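PDB 4I62: amino acid ABC transporter, periplasmic amino acid-binding protein, putative from Streptococcus pneumoniae, which binds L-arginine outside the cell membrane and probably delivers it to an ABC transporter for uptake. Local coordinates for residues A44-F49 against P178-L183; A155-I160 against L174-K179; K129-V134 against F197-A202. All blocks are in the same frame, centred on the assembly; numbering follows the deposited sequence.

In the fold
The three contacts illustrate how a two-lobed receptor of the type II periplasmic binding protein fold surrounds its ligand. Contact 1 crosses between the lobes, whereas contacts 2 and 3 lie in the mixed sheet of one lobe, where strands 152-156 and 194-198 are neighbours. Contacts 1 and 2 have centres about 10 Å apart, and Asn46 OD1 lies 3.2 Å from Gln156 NE2, a probable hydrogen bond. Contact 3 has its centre about 14 Å from each of the others. All three touch the bound arginine: contact 1 holds its guanidinium group, contact 2 reaches both guanidinium and carboxylate, and contact 3 meets the amino group through Glu198.

Contact 1: A44-F49 against P178-L183; sequences ALNPDF and PKNGNL. With ARG (arginine), chain B.
Asp48 and Asn180 bring their backbones together, CA to CA 6.2 Å, where the turn after strand 40-45 faces the first turn of a helix. Asn180 ND2 donates to Asp48 O at 2.8 Å, nearly straight at 167° and close to the plane of its own amide. In one of two modelled conformers of Asp48, OD2 accepts from Gly181 N at 2.9 Å on the syn side of the carboxylate. The same amide nitrogen, Asn180 ND2, lies at the edge of the Phe49 ring, 3.7 Å from Phe49 CD1. Over one face of that ring spreads the ligand guanidinium, with arginine NE 3.4 Å above the plane. Asn46 grips the group twice: NH1 of the arginine reaches Asn46 O at 2.9 Å, and NH2 meets Asn46 OD1, which is turned to the ligand because CG stands anti to the backbone N (chi1 171°). The inverse gamma turn centred on Pro47 leads from this grip to Asp48. The contact thus bridges strand 40-45 of one lobe and helix 180-188 of the other, with Phe205 of helix 199-208 touching both Asp48 and Asn180, as expected of a closed, ligand-bound form.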
loop_
_atom_site.group_PDB
_atom_site.type_symbol
_atom_site.label_atom_id
_atom_site.label_comp_id
_atom_site.label_asym_id
_atom_site.label_seq_id
_atom_site.Cartn_x
_atom_site.Cartn_y
_atom_site.Cartn_z
ATOM N N ALA A 44 10.852 -6.147 0.328
ATOM C CA ALA A 44 10.839 -4.674 0.417
ATOM C C ALA A 44 9.436 -4.163 0.684
ATOM O O ALA A 44 8.472 -4.625 0.051
ATOM C CB ALA A 44 11.386 -4.062 -0.860
ATOM N N LEU A 45 9.323 -3.178 1.570
ATOM C CA LEU A 45 8.024 -2.611 1.885
ATOM C C LEU A 45 8.195 -1.259 2.595
ATOM O O LEU A 45 9.259 -0.964 3.146
ATOM C CB LEU A 45 7.159 -3.556 2.717
ATOM C CG LEU A 45 7.518 -3.738 4.188
ATOM C CD1 LEU A 45 6.515 -4.659 4.833
ATOM C CD2 LEU A 45 8.940 -4.173 4.520
ATOM N N ASN A 46 7.127 -0.469 2.599
ATOM C CA ASN A 46 7.100 0.810 3.304
ATOM C C ASN A 46 6.039 0.741 4.402
ATOM O O ASN A 46 4.832 0.803 4.100
ATOM C CB ASN A 46 6.771 1.915 2.314
ATOM C CG ASN A 46 6.503 3.227 3.018
ATOM O OD1 ASN A 46 5.412 3.820 2.890
ATOM N ND2 ASN A 46 7.459 3.651 3.831
ATOM N N PRO A 47 6.460 0.602 5.678
ATOM C CA PRO A 47 5.503 0.286 6.756
ATOM C C PRO A 47 4.759 1.510 7.357
ATOM O O PRO A 47 4.836 1.795 8.552
ATOM C CB PRO A 47 6.386 -0.389 7.804
ATOM C CG PRO A 47 7.701 0.314 7.661
ATOM C CD PRO A 47 7.853 0.503 6.161
ATOM N N ASP A 48 3.995 2.205 6.525
ATOM C CA ASP A 48 3.190 3.344 6.899
ATOM C C ASP A 48 1.876 3.244 6.099
ATOM O O ASP A 48 1.562 4.204 5.392
ATOM C CB ASP A 48 3.968 4.588 6.484
ATOM C CG ASP A 48 3.374 5.874 7.022
ATOM O OD1 ASP A 48 2.388 5.812 7.788
ATOM O OD2 ASP A 48 3.911 6.947 6.688
ATOM N N PHE A 49 1.186 2.104 6.170
ATOM C CA PHE A 49 0.144 1.758 5.211
ATOM C C PHE A 49 -0.787 0.700 5.825
ATOM O O PHE A 49 -1.047 -0.349 5.227
ATOM C CB PHE A 49 0.805 1.282 3.894
ATOM C CG PHE A 49 -0.051 1.417 2.666
ATOM C CD1 PHE A 49 -0.370 2.661 2.182
ATOM C CD2 PHE A 49 -0.517 0.300 1.972
ATOM C CE1 PHE A 49 -1.124 2.797 1.014
ATOM C CE2 PHE A 49 -1.253 0.422 0.821
ATOM C CZ PHE A 49 -1.571 1.679 0.327
ATOM N N PRO A 178 7.200 11.829 0.436
ATOM C CA PRO A 178 7.634 10.441 0.610
ATOM C C PRO A 178 6.830 9.693 1.651
ATOM O O PRO A 178 6.555 8.521 1.417
ATOM C CB PRO A 178 9.108 10.569 1.035
ATOM C CG PRO A 178 9.548 11.809 0.380
ATOM C CD PRO A 178 8.355 12.747 0.386
ATOM N N LYS A 179 6.476 10.327 2.776
ATOM C CA LYS A 179 5.889 9.606 3.901
ATOM C C LYS A 179 4.398 9.854 4.064
ATOM O O LYS A 179 3.962 11.021 4.119
ATOM C CB LYS A 179 6.573 10.024 5.198
ATOM C CG LYS A 179 8.053 9.708 5.247
ATOM C CD LYS A 179 8.666 9.999 6.620
ATOM C CE LYS A 179 10.145 9.620 6.659
ATOM N NZ LYS A 179 10.791 9.928 7.971
ATOM N N ASN A 180 3.609 8.791 4.220
ATOM C CA ASN A 180 2.166 8.963 4.436
ATOM C C ASN A 180 1.860 9.732 5.706
ATOM O O ASN A 180 0.899 10.522 5.746
ATOM C CB ASN A 180 1.459 7.625 4.428
ATOM C CG ASN A 180 1.466 6.986 3.058
ATOM O OD1 ASN A 180 1.311 7.680 2.038
ATOM N ND2 ASN A 180 1.611 5.663 3.001
ATOM N N GLY A 181 2.628 9.510 6.763
ATOM C CA GLY A 181 2.394 10.255 7.985
ATOM C C GLY A 181 2.559 11.760 7.794
ATOM O O GLY A 181 1.901 12.579 8.454
ATOM N N ASN A 182 3.457 12.160 6.904
ATOM C CA ASN A 182 3.638 13.572 6.655
ATOM C C ASN A 182 2.487 14.162 5.839
ATOM O O ASN A 182 2.148 15.329 6.023
ATOM C CB ASN A 182 5.014 13.839 6.048
ATOM C CG ASN A 182 6.150 13.627 7.060
ATOM O OD1 ASN A 182 5.929 13.698 8.275
ATOM N ND2 ASN A 182 7.362 13.414 6.572
ATOM N N LEU A 183 1.860 13.359 4.991
ATOM C CA LEU A 183 0.632 13.799 4.302
ATOM C C LEU A 183 -0.462 14.039 5.326
ATOM O O LEU A 183 -1.221 15.028 5.233
ATOM C CB LEU A 183 0.175 12.745 3.283
ATOM C CG LEU A 183 1.075 12.668 2.045
ATOM C CD1 LEU A 183 0.838 11.371 1.235
ATOM C CD2 LEU A 183 0.892 13.880 1.146
HETATM N N ARG B . -1.210 1.105 -4.169
HETATM C CA ARG B . -0.355 2.297 -4.409
HETATM C C ARG B . 0.745 1.998 -5.424
HETATM O O ARG B . 1.059 0.811 -5.654
HETATM C CB ARG B . 0.186 2.854 -3.106
HETATM C CG ARG B . 0.954 1.822 -2.275
HETATM C CD ARG B . 1.719 2.466 -1.137
HETATM N NE ARG B . 2.172 1.448 -0.207
HETATM C CZ ARG B . 2.892 1.673 0.873
HETATM N NH1 ARG B . 3.261 0.656 1.644
HETATM N NH2 ARG B . 3.257 2.916 1.182
HETATM O OXT ARG B . 1.329 3.000 -5.954
#

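Contact 2: A155-I160 against L174-K179; sequences AQKGSI and LVSLPK. With ARG (arginine), chain B.
Ala155 begins a parallel pairing with strand 173-177, its N donating to Val175 O at 3.0 Å and its O accepting from Leu177 N. Between these bonds, Ser176 CA makes a CA-H...O contact with Ala155 O. At Gln156 the backbone adds another such contact, from its CA to Leu177 O, but the side chain does the more distinctive work. Gln156 swings CG away from its own N (chi1 -177°) and stays extended, which places the terminal amide between the protein backbone and the ligand. Gln156 NE2 donates to Pro178 O at 2.9 Å, near the amide plane. On the other side of the amide, Gln156 OE1 accepts from arginine NH2 at 2.9 Å. NE2 also bonds to Asn46, so the amide's rotation is fixed from both ends. Lys157 continues the pairing through its N to Leu177 O at 2.9 Å. One water donates to both Lys157 O and Pro178 O, joining the two segments where the strands give way to loops. Gly158 carries the type II turn to Ser159, whose OG and N both bond to Gln156 O, OG at 2.7 Å. Ile160 N then holds arginine OXT at 2.8 Å. Strand 152-156, helix 160-168 and strand 173-177 form a beta-alpha-beta crossover, and the ligand carboxylate sits at the N terminus of helix 160-168, a classic anion-binding position.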
loop_
_atom_site.group_PDB
_atom_site.type_symbol
_atom_site.label_atom_id
_atom_site.label_comp_id
_atom_site.label_asym_id
_atom_site.label_seq_id
_atom_site.Cartn_x
_atom_site.Cartn_y
_atom_site.Cartn_z
ATOM N N ALA A 155 -0.517 13.403 -2.243
ATOM C CA ALA A 155 -0.406 11.978 -2.523
ATOM C C ALA A 155 1.006 11.522 -2.200
ATOM O O ALA A 155 1.938 12.326 -2.156
ATOM C CB ALA A 155 -0.737 11.658 -3.981
ATOM N N GLN A 156 1.171 10.215 -2.020
ATOM C CA GLN A 156 2.486 9.676 -1.692
ATOM C C GLN A 156 3.379 9.616 -2.928
ATOM O O GLN A 156 2.988 9.135 -4.001
ATOM C CB GLN A 156 2.368 8.294 -1.037
ATOM C CG GLN A 156 3.774 7.758 -0.629
ATOM C CD GLN A 156 3.769 6.468 0.173
ATOM O OE1 GLN A 156 3.075 5.522 -0.165
ATOM N NE2 GLN A 156 4.560 6.412 1.216
ATOM N N LYS A 157 4.610 10.093 -2.766
ATOM C CA LYS A 157 5.573 10.034 -3.853
ATOM C C LYS A 157 5.805 8.603 -4.319
ATOM O O LYS A 157 6.038 7.703 -3.487
ATOM C CB LYS A 157 6.891 10.641 -3.402
ATOM C CG LYS A 157 7.824 10.991 -4.556
ATOM C CD LYS A 157 9.213 11.413 -4.047
ATOM C CE LYS A 157 10.093 11.960 -5.155
ATOM N NZ LYS A 157 10.192 11.007 -6.281
ATOM N N GLY A 158 5.741 8.389 -5.638
ATOM C CA GLY A 158 5.953 7.060 -6.202
ATOM C C GLY A 158 4.690 6.232 -6.316
ATOM O O GLY A 158 4.766 5.106 -6.822
ATOM N N SER A 159 3.562 6.756 -5.847
ATOM C CA SER A 159 2.319 5.973 -5.863
ATOM C C SER A 159 1.499 6.223 -7.127
ATOM O O SER A 159 1.627 7.271 -7.790
ATOM C CB SER A 159 1.466 6.323 -4.639
ATOM O OG SER A 159 0.891 7.625 -4.739
ATOM N N ILE A 160 0.570 5.301 -7.408
ATOM C CA ILE A 160 -0.348 5.536 -8.503
ATOM C C ILE A 160 -1.320 6.674 -8.192
ATOM O O ILE A 160 -1.888 7.276 -9.109
ATOM C CB ILE A 160 -1.091 4.257 -8.944
ATOM C CG1 ILE A 160 -2.095 3.772 -7.910
ATOM C CG2 ILE A 160 -0.114 3.128 -9.293
ATOM C CD1 ILE A 160 -3.136 2.843 -8.494
ATOM N N LEU A 174 -0.462 20.471 -6.406
ATOM C CA LEU A 174 -0.201 19.104 -5.986
ATOM C C LEU A 174 1.029 18.999 -5.070
ATOM O O LEU A 174 2.059 19.639 -5.321
ATOM C CB LEU A 174 -0.019 18.224 -7.216
ATOM C CG LEU A 174 -1.208 18.269 -8.194
ATOM C CD1 LEU A 174 -0.946 17.403 -9.423
ATOM C CD2 LEU A 174 -2.544 17.891 -7.518
ATOM N N VAL A 175 0.894 18.246 -3.997
ATOM C CA VAL A 175 1.949 17.966 -3.024
ATOM C C VAL A 175 2.229 16.476 -3.109
ATOM O O VAL A 175 1.310 15.675 -3.023
ATOM C CB VAL A 175 1.485 18.380 -1.599
ATOM C CG1 VAL A 175 2.459 17.902 -0.526
ATOM C CG2 VAL A 175 1.358 19.900 -1.533
ATOM N N SER A 176 3.486 16.087 -3.273
ATOM C CA SER A 176 3.869 14.683 -3.316
ATOM C C SER A 176 4.966 14.444 -2.275
ATOM O O SER A 176 6.067 14.963 -2.420
ATOM C CB SER A 176 4.384 14.365 -4.709
ATOM O OG SER A 176 5.117 13.168 -4.722
ATOM N N LEU A 177 4.660 13.691 -1.223
ATOM C CA LEU A 177 5.544 13.503 -0.093
ATOM C C LEU A 177 5.957 12.068 0.032
ATOM O O LEU A 177 5.160 11.169 -0.180
ATOM C CB LEU A 177 4.869 13.902 1.212
ATOM C CG LEU A 177 4.622 15.379 1.406
ATOM C CD1 LEU A 177 3.887 15.644 2.731
ATOM C CD2 LEU A 177 5.971 16.101 1.386
ATOM N N PRO A 178 7.200 11.829 0.436
ATOM C CA PRO A 178 7.634 10.441 0.610
ATOM C C PRO A 178 6.830 9.693 1.651
ATOM O O PRO A 178 6.555 8.521 1.417
ATOM C CB PRO A 178 9.108 10.569 1.035
ATOM C CG PRO A 178 9.548 11.809 0.380
ATOM C CD PRO A 178 8.355 12.747 0.386
ATOM N N LYS A 179 6.476 10.327 2.776
ATOM C CA LYS A 179 5.889 9.606 3.901
ATOM C C LYS A 179 4.398 9.854 4.064
ATOM O O LYS A 179 3.962 11.021 4.119
ATOM C CB LYS A 179 6.573 10.024 5.198
ATOM C CG LYS A 179 8.053 9.708 5.247
ATOM C CD LYS A 179 8.666 9.999 6.620
ATOM C CE LYS A 179 10.145 9.620 6.659
ATOM N NZ LYS A 179 10.791 9.928 7.971
HETATM N N ARG B . -1.210 1.105 -4.169
HETATM C CA ARG B . -0.355 2.297 -4.409
HETATM C C ARG B . 0.745 1.998 -5.424
HETATM O O ARG B . 1.059 0.811 -5.654
HETATM C CB ARG B . 0.186 2.854 -3.106
HETATM C CG ARG B . 0.954 1.822 -2.275
HETATM C CD ARG B . 1.719 2.466 -1.137
HETATM N NE ARG B . 2.172 1.448 -0.207
HETATM C CZ ARG B . 2.892 1.673 0.873
HETATM N NH1 ARG B . 3.261 0.656 1.644
HETATM N NH2 ARG B . 3.257 2.916 1.182
HETATM O OXT ARG B . 1.329 3.000 -5.954
HETATM O O HOH W 1 7.491 7.345 -1.134
#

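Contact 3: K129-V134 against F197-A202; sequences KNKLIV and FEEPVA. With ARG (arginine), chain B.
Glu199, the first residue of its helix, adds a bond next to the strand pairing, giving its N to Lys129 O at 2.8 Å. One further backbone bond thus carries on beyond the last bridge pair, although Glu199 already belongs to the helix. Behind it, Asn130 and Glu198 make a non-hydrogen-bonded pair, and Lys131 and Phe197 a hydrogen-bonded one in which Lys131 N reaches Phe197 O at 2.9 Å and Phe197 N returns to Lys131 O. The side chains of Lys131 and Glu199 lie alongside each other and point the same way, touching through Lys131 CE and Glu199 CD at 3.7 Å. Their charged ends stay too far apart for a salt bridge, with Lys131 NZ 4.4 Å from Glu199 OE2. A water links them instead, accepting from NZ and donating to OE2; a second water joins Glu199 OE1 to Lys129 N.

This junction lies in the mixed sheet of one lobe of the type II periplasmic binding protein fold, where strand 194-198 ends at the ligand. There Glu198 turns its carboxylate to the arginine amino group, whose N donates to Glu198 OE1 at 2.9 Å and more weakly to OE2. Tyr227 also bonds to OE1. Asn130 OD1 lies 3.5 Å from Glu198 CG, a packing contact; its hydrogen bond goes to Gln161.

On the face shared by Lys131 and Phe197, Ile133 meets the Phe197 side chain at a slant, with Ile133 CG2 3.8 Å from Phe197 CD2. Val201 CG1 lies over one ring face, offset toward the rim, and Phe205 packs its own ring against Phe197, while Ile133 CD1 reaches Ala202 O on the helix.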
loop_
_atom_site.group_PDB
_atom_site.type_symbol
_atom_site.label_atom_id
_atom_site.label_comp_id
_atom_site.label_asym_id
_atom_site.label_seq_id
_atom_site.Cartn_x
_atom_site.Cartn_y
_atom_site.Cartn_z
ATOM N N LYS A 129 -10.725 0.722 -4.124
ATOM C CA LYS A 129 -11.153 2.000 -4.717
ATOM C C LYS A 129 -10.338 3.138 -4.100
ATOM O O LYS A 129 -9.918 3.078 -2.948
ATOM C CB LYS A 129 -12.655 2.281 -4.496
ATOM C CG LYS A 129 -13.596 1.289 -5.182
ATOM C CD LYS A 129 -15.046 1.641 -4.921
ATOM C CE LYS A 129 -15.997 0.743 -5.712
ATOM N NZ LYS A 129 -17.422 1.057 -5.405
ATOM N N ASN A 130 -10.151 4.211 -4.861
ATOM C CA ASN A 130 -9.526 5.424 -4.357
ATOM C C ASN A 130 -10.525 6.362 -3.704
ATOM O O ASN A 130 -11.643 6.523 -4.193
ATOM C CB ASN A 130 -8.780 6.120 -5.491
ATOM C CG ASN A 130 -7.548 5.335 -5.874
ATOM O OD1 ASN A 130 -6.592 5.310 -5.136
ATOM N ND2 ASN A 130 -7.633 4.567 -6.970
ATOM N N LYS A 131 -10.114 6.983 -2.606
ATOM C CA LYS A 131 -10.929 7.916 -1.840
ATOM C C LYS A 131 -10.109 9.141 -1.482
ATOM O O LYS A 131 -8.887 9.164 -1.716
ATOM C CB LYS A 131 -11.446 7.270 -0.551
ATOM C CG LYS A 131 -12.241 6.014 -0.749
ATOM C CD LYS A 131 -13.559 6.333 -1.363
ATOM C CE LYS A 131 -14.535 5.221 -1.085
ATOM N NZ LYS A 131 -15.917 5.726 -1.322
ATOM N N LEU A 132 -10.789 10.156 -0.928
ATOM C CA LEU A 132 -10.097 11.291 -0.301
ATOM C C LEU A 132 -10.300 11.249 1.179
ATOM O O LEU A 132 -11.437 11.055 1.661
ATOM C CB LEU A 132 -10.638 12.642 -0.698
ATOM C CG LEU A 132 -10.574 13.064 -2.142
ATOM C CD1 LEU A 132 -11.196 14.509 -2.147
ATOM C CD2 LEU A 132 -9.154 13.083 -2.686
ATOM N N ILE A 133 -9.223 11.496 1.908
ATOM C CA ILE A 133 -9.324 11.861 3.311
ATOM C C ILE A 133 -9.168 13.380 3.437
ATOM O O ILE A 133 -8.339 13.996 2.752
ATOM C CB ILE A 133 -8.317 11.052 4.195
ATOM C CG1 ILE A 133 -8.554 11.291 5.691
ATOM C CG2 ILE A 133 -6.883 11.292 3.804
ATOM C CD1 ILE A 133 -7.766 10.300 6.566
ATOM N N VAL A 134 -10.043 13.968 4.266
ATOM C CA VAL A 134 -10.143 15.406 4.433
ATOM C C VAL A 134 -10.371 15.719 5.913
ATOM O O VAL A 134 -10.692 14.839 6.709
ATOM C CB VAL A 134 -11.331 15.975 3.579
ATOM C CG1 VAL A 134 -11.035 15.776 2.100
ATOM C CG2 VAL A 134 -12.672 15.341 3.956
ATOM N N PHE A 197 -6.056 8.456 -0.969
ATOM C CA PHE A 197 -5.608 7.153 -0.506
ATOM C C PHE A 197 -6.634 6.099 -0.903
ATOM O O PHE A 197 -7.840 6.357 -0.945
ATOM C CB PHE A 197 -5.509 7.064 1.040
ATOM C CG PHE A 197 -4.318 7.726 1.675
ATOM C CD1 PHE A 197 -3.036 7.552 1.224
ATOM C CD2 PHE A 197 -4.504 8.543 2.780
ATOM C CE1 PHE A 197 -1.940 8.197 1.861
ATOM C CE2 PHE A 197 -3.431 9.137 3.431
ATOM C CZ PHE A 197 -2.156 8.958 2.983
ATOM N N GLU A 198 -6.146 4.878 -1.119
ATOM C CA GLU A 198 -7.046 3.739 -1.290
ATOM C C GLU A 198 -7.898 3.540 -0.028
ATOM O O GLU A 198 -7.431 3.766 1.099
ATOM C CB GLU A 198 -6.231 2.500 -1.661
ATOM C CG GLU A 198 -5.748 2.622 -3.126
ATOM C CD GLU A 198 -4.380 2.015 -3.457
ATOM O OE1 GLU A 198 -3.516 1.870 -2.555
ATOM O OE2 GLU A 198 -4.139 1.768 -4.655
ATOM N N GLU A 199 -9.130 3.102 -0.232
ATOM C CA GLU A 199 -10.158 3.100 0.792
ATOM C C GLU A 199 -9.740 2.503 2.154
ATOM O O GLU A 199 -9.970 3.143 3.181
ATOM C CB GLU A 199 -11.434 2.435 0.260
ATOM C CG GLU A 199 -12.579 2.489 1.262
ATOM C CD GLU A 199 -13.921 2.059 0.677
ATOM O OE1 GLU A 199 -13.950 1.407 -0.392
ATOM O OE2 GLU A 199 -14.973 2.294 1.331
ATOM N N PRO A 200 -9.163 1.295 2.191
ATOM C CA PRO A 200 -8.875 0.708 3.519
ATOM C C PRO A 200 -7.832 1.516 4.285
ATOM O O PRO A 200 -7.880 1.621 5.502
ATOM C CB PRO A 200 -8.330 -0.698 3.176
ATOM C CG PRO A 200 -7.883 -0.604 1.756
ATOM C CD PRO A 200 -8.848 0.355 1.099
ATOM N N VAL A 201 -6.895 2.098 3.554
ATOM C CA VAL A 201 -5.839 2.912 4.147
ATOM C C VAL A 201 -6.412 4.251 4.642
ATOM O O VAL A 201 -6.128 4.693 5.759
ATOM C CB VAL A 201 -4.676 3.083 3.144
ATOM C CG1 VAL A 201 -3.632 4.052 3.669
ATOM C CG2 VAL A 201 -4.059 1.712 2.889
ATOM N N ALA A 202 -7.276 4.865 3.842
ATOM C CA ALA A 202 -7.973 6.059 4.283
ATOM C C ALA A 202 -8.768 5.796 5.555
ATOM O O ALA A 202 -8.711 6.579 6.510
ATOM C CB ALA A 202 -8.863 6.598 3.162
HETATM N N ARG B . -1.210 1.105 -4.169
HETATM C CA ARG B . -0.355 2.297 -4.409
HETATM C C ARG B . 0.745 1.998 -5.424
HETATM O O ARG B . 1.059 0.811 -5.654
HETATM C CB ARG B . 0.186 2.854 -3.106
HETATM C CG ARG B . 0.954 1.822 -2.275
HETATM C CD ARG B . 1.719 2.466 -1.137
HETATM N NE ARG B . 2.172 1.448 -0.207
HETATM C CZ ARG B . 2.892 1.673 0.873
HETATM N NH1 ARG B . 3.261 0.656 1.644
HETATM N NH2 ARG B . 3.257 2.916 1.182
HETATM O OXT ARG B . 1.329 3.000 -5.954
HETATM O O HOH W 2 -12.247 -0.330 -1.758
HETATM O O HOH W 3 -16.959 3.130 -0.539
#